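Local coordinates for NtrC family transcriptional regulator (Clostridium acetobutylicum ATCC 824, PDB 2Q5C), which probably regulates transcription as an NtrC-family activator that binds ATP and specific DNA sequences, the chain here being its N-terminal PrpR_N-type region, at residues L99-K103 against H104-D108. Residues are numbered along the deposited sequence; the frame is centred on the assembly and turned at random.
Sequences LIAYK and HSIVD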
ATOM      1  N   LEU A  99      -2.115  -0.940  15.174  1.00 19.67           N
ATOM      2  CA  LEU A  99      -1.358  -0.662  13.950  1.00 21.28           C
ATOM      3  C   LEU A  99      -1.067  -2.005  13.324  1.00 21.39           C
ATOM      4  O   LEU A  99      -0.403  -2.853  13.940  1.00 22.33           O
ATOM      5  CB  LEU A  99      -0.069   0.047  14.333  1.00 21.09           C
ATOM      6  CG  LEU A  99       0.891   0.385  13.185  1.00 24.47           C
ATOM      7  CD1 LEU A  99       0.242   1.341  12.201  1.00 26.31           C
ATOM      8  CD2 LEU A  99       2.113   1.004  13.823  1.00 29.46           C
ATOM      9  N   ILE A 100      -1.560  -2.207  12.102  1.00 21.04           N
ATOM     10  CA  ILE A 100      -1.444  -3.504  11.455  1.00 21.67           C
ATOM     11  C   ILE A 100      -0.489  -3.383  10.280  1.00 21.15           C
ATOM     12  O   ILE A 100      -0.703  -2.563   9.373  1.00 22.85           O
ATOM     13  CB  ILE A 100      -2.818  -4.073  11.019  1.00 22.23           C
ATOM     14  CG1 ILE A 100      -3.710  -4.259  12.267  1.00 23.35           C
ATOM     15  CG2 ILE A 100      -2.642  -5.397  10.237  1.00 23.60           C
ATOM     16  CD1 ILE A 100      -5.076  -4.820  12.020  1.00 21.52           C
ATOM     17  N   ALA A 101       0.579  -4.162  10.312  1.00 21.19           N
ATOM     18  CA  ALA A 101       1.572  -4.090   9.238  1.00 21.25           C
ATOM     19  C   ALA A 101       1.764  -5.441   8.575  1.00 22.13           C
ATOM     20  O   ALA A 101       1.561  -6.481   9.192  1.00 22.32           O
ATOM     21  CB  ALA A 101       2.886  -3.605   9.768  1.00 21.62           C
ATOM     22  N   TYR A 102       2.165  -5.410   7.307  1.00 22.96           N
ATOM     23  CA  TYR A 102       2.497  -6.609   6.550  1.00 24.20           C
ATOM     24  C   TYR A 102       3.914  -7.058   6.857  1.00 24.98           C
ATOM     25  O   TYR A 102       4.861  -6.318   6.596  1.00 25.09           O
ATOM     26  CB  TYR A 102       2.406  -6.314   5.051  1.00 25.27           C
ATOM     27  CG  TYR A 102       2.591  -7.522   4.148  1.00 26.81           C
ATOM     28  CD1 TYR A 102       1.715  -8.592   4.225  1.00 28.27           C
ATOM     29  CD2 TYR A 102       3.614  -7.563   3.185  1.00 28.14           C
ATOM     30  CE1 TYR A 102       1.831  -9.689   3.396  1.00 30.00           C
ATOM     31  CE2 TYR A 102       3.747  -8.696   2.345  1.00 28.18           C
ATOM     32  CZ  TYR A 102       2.837  -9.735   2.467  1.00 29.52           C
ATOM     33  OH  TYR A 102       2.862 -10.876   1.663  1.00 31.36           O
ATOM     34  N   LYS A 103       4.031  -8.272   7.404  1.00 25.78           N
ATOM     35  CA  LYS A 103       5.311  -8.955   7.709  1.00 28.86           C
ATOM     36  C   LYS A 103       6.196  -8.314   8.778  1.00 30.03           C
ATOM     37  O   LYS A 103       6.596  -8.997   9.730  1.00 31.27           O
ATOM     38  CB  LYS A 103       6.096  -9.312   6.426  1.00 29.00           C
ATOM     39  CG  LYS A 103       5.360 -10.314   5.570  1.00 30.44           C
ATOM     40  CD  LYS A 103       6.151 -10.813   4.357  1.00 32.16           C
ATOM     41  CE  LYS A 103       5.354 -11.860   3.601  1.00 36.79           C
ATOM     42  NZ  LYS A 103       6.019 -12.375   2.346  1.00 41.11           N
ATOM     43  N   HIS A 104       6.487  -7.025   8.631  1.00 30.32           N
ATOM     44  CA  HIS A 104       7.445  -6.337   9.490  1.00 31.98           C
ATOM     45  C   HIS A 104       6.965  -4.914   9.821  1.00 31.79           C
ATOM     46  O   HIS A 104       6.303  -4.259   9.003  1.00 30.28           O
ATOM     47  CB  HIS A 104       8.835  -6.279   8.816  1.00 33.15           C
ATOM     48  CG  HIS A 104       9.403  -7.624   8.454  1.00 38.37           C
ATOM     49  ND1 HIS A 104       9.755  -8.567   9.400  1.00 42.10           N
ATOM     50  CD2 HIS A 104       9.694  -8.176   7.250  1.00 41.94           C
ATOM     51  CE1 HIS A 104      10.228  -9.644   8.793  1.00 43.79           C
ATOM     52  NE2 HIS A 104      10.203  -9.432   7.488  1.00 44.03           N
ATOM     53  N   SER A 105       7.327  -4.435  11.006  1.00 31.96           N
ATOM     54  CA  SER A 105       7.092  -3.042  11.382  1.00 32.61           C
ATOM     55  C   SER A 105       7.791  -2.079  10.424  1.00 31.88           C
ATOM     56  O   SER A 105       8.895  -2.358   9.954  1.00 32.22           O
ATOM     57  CB  SER A 105       7.648  -2.781  12.782  1.00 33.38           C
ATOM     58  OG  SER A 105       7.184  -3.767  13.692  1.00 37.37           O
ATOM     59  N   ILE A 106       7.138  -0.955  10.149  1.00 30.67           N
ATOM     60  CA  ILE A 106       7.757   0.140   9.392  1.00 29.74           C
ATOM     61  C   ILE A 106       8.412   1.154  10.347  1.00 28.49           C
ATOM     62  O   ILE A 106       9.544   1.618  10.140  1.00 28.47           O
ATOM     63  CB  ILE A 106       6.719   0.849   8.477  1.00 30.53           C
ATOM     64  CG1 ILE A 106       6.250  -0.087   7.359  1.00 32.05           C
ATOM     65  CG2 ILE A 106       7.298   2.096   7.860  1.00 27.78           C
ATOM     66  CD1 ILE A 106       4.942  -0.820   7.648  1.00 34.98           C
ATOM     67  N   VAL A 107       7.661   1.522  11.375  1.00 27.16           N
ATOM     68  CA  VAL A 107       8.144   2.442  12.385  1.00 25.87           C
ATOM     69  C   VAL A 107       8.121   1.668  13.708  1.00 24.63           C
ATOM     70  O   VAL A 107       7.284   0.783  13.901  1.00 25.57           O
ATOM     71  CB  VAL A 107       7.286   3.757  12.409  1.00 26.67           C
ATOM     72  CG1 VAL A 107       5.846   3.431  12.615  1.00 29.87           C
ATOM     73  CG2 VAL A 107       7.801   4.736  13.444  1.00 27.79           C
ATOM     74  N   ASP A 108       9.050   1.972  14.611  1.00 22.18           N
ATOM     75  CA  ASP A 108       8.998   1.386  15.943  1.00 21.69           C
ATOM     76  C   ASP A 108       7.749   1.900  16.687  1.00 21.43           C
ATOM     77  O   ASP A 108       7.555   3.118  16.828  1.00 21.39           O
ATOM     78  CB  ASP A 108      10.301   1.722  16.666  1.00 21.86           C
ATOM     79  CG  ASP A 108      10.385   1.106  18.025  1.00 24.63           C
ATOM     80  OD1 ASP A 108       9.661   1.560  18.931  1.00 25.53           O
ATOM     81  OD2 ASP A 108      11.190   0.161  18.200  1.00 28.09           O
TER
HETATM   82  O   HOH W   1       8.503  -9.306  11.854  1.00 42.41           O
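Ala101 meets the returning chain with its methyl: CB lies 3.6 Å from His104 O and 4.1 Å from Ile106 CD1. In Ile106, CG1 stands beside the backbone N and anti to the carbonyl carbon (chi1 -67°), and chi2, turned to 96°, places CD1 near Ala101; the same side chain rests on Thr83 of helix 80-90. At Tyr102 the strand ends in a reversal. Tyr102 O accepts a hydrogen bond from His104 N at 2.7 Å. This i to i+2 bond, together with the positive phi of Lys103 (65°), makes a classic gamma turn. Lys103, at its apex, lays CG over the centre of the Tyr102 ring, 3.8 Å above the plane. Its CB also makes a CH-pi contact over the His104 imidazole face, 4.2 Å from the ring centroid. Beyond CG the lysine is extended, carrying NZ to a salt bridge with Asp63 of helix 59-66. A water bridges Lys103 O and His104 ND1, 2.9 Å from each. The tight turn thus ends central strand 96-102 of the second parallel sheet and redirects the chain toward helix 109-116. The side chains of Tyr102 and Lys103 reach the first alpha/beta lobe, where Asp63 OD2 takes both phenol and ammonium, which would tether the two lobes in this conformation and probably favours the charged forms of Lys103 and Asp63.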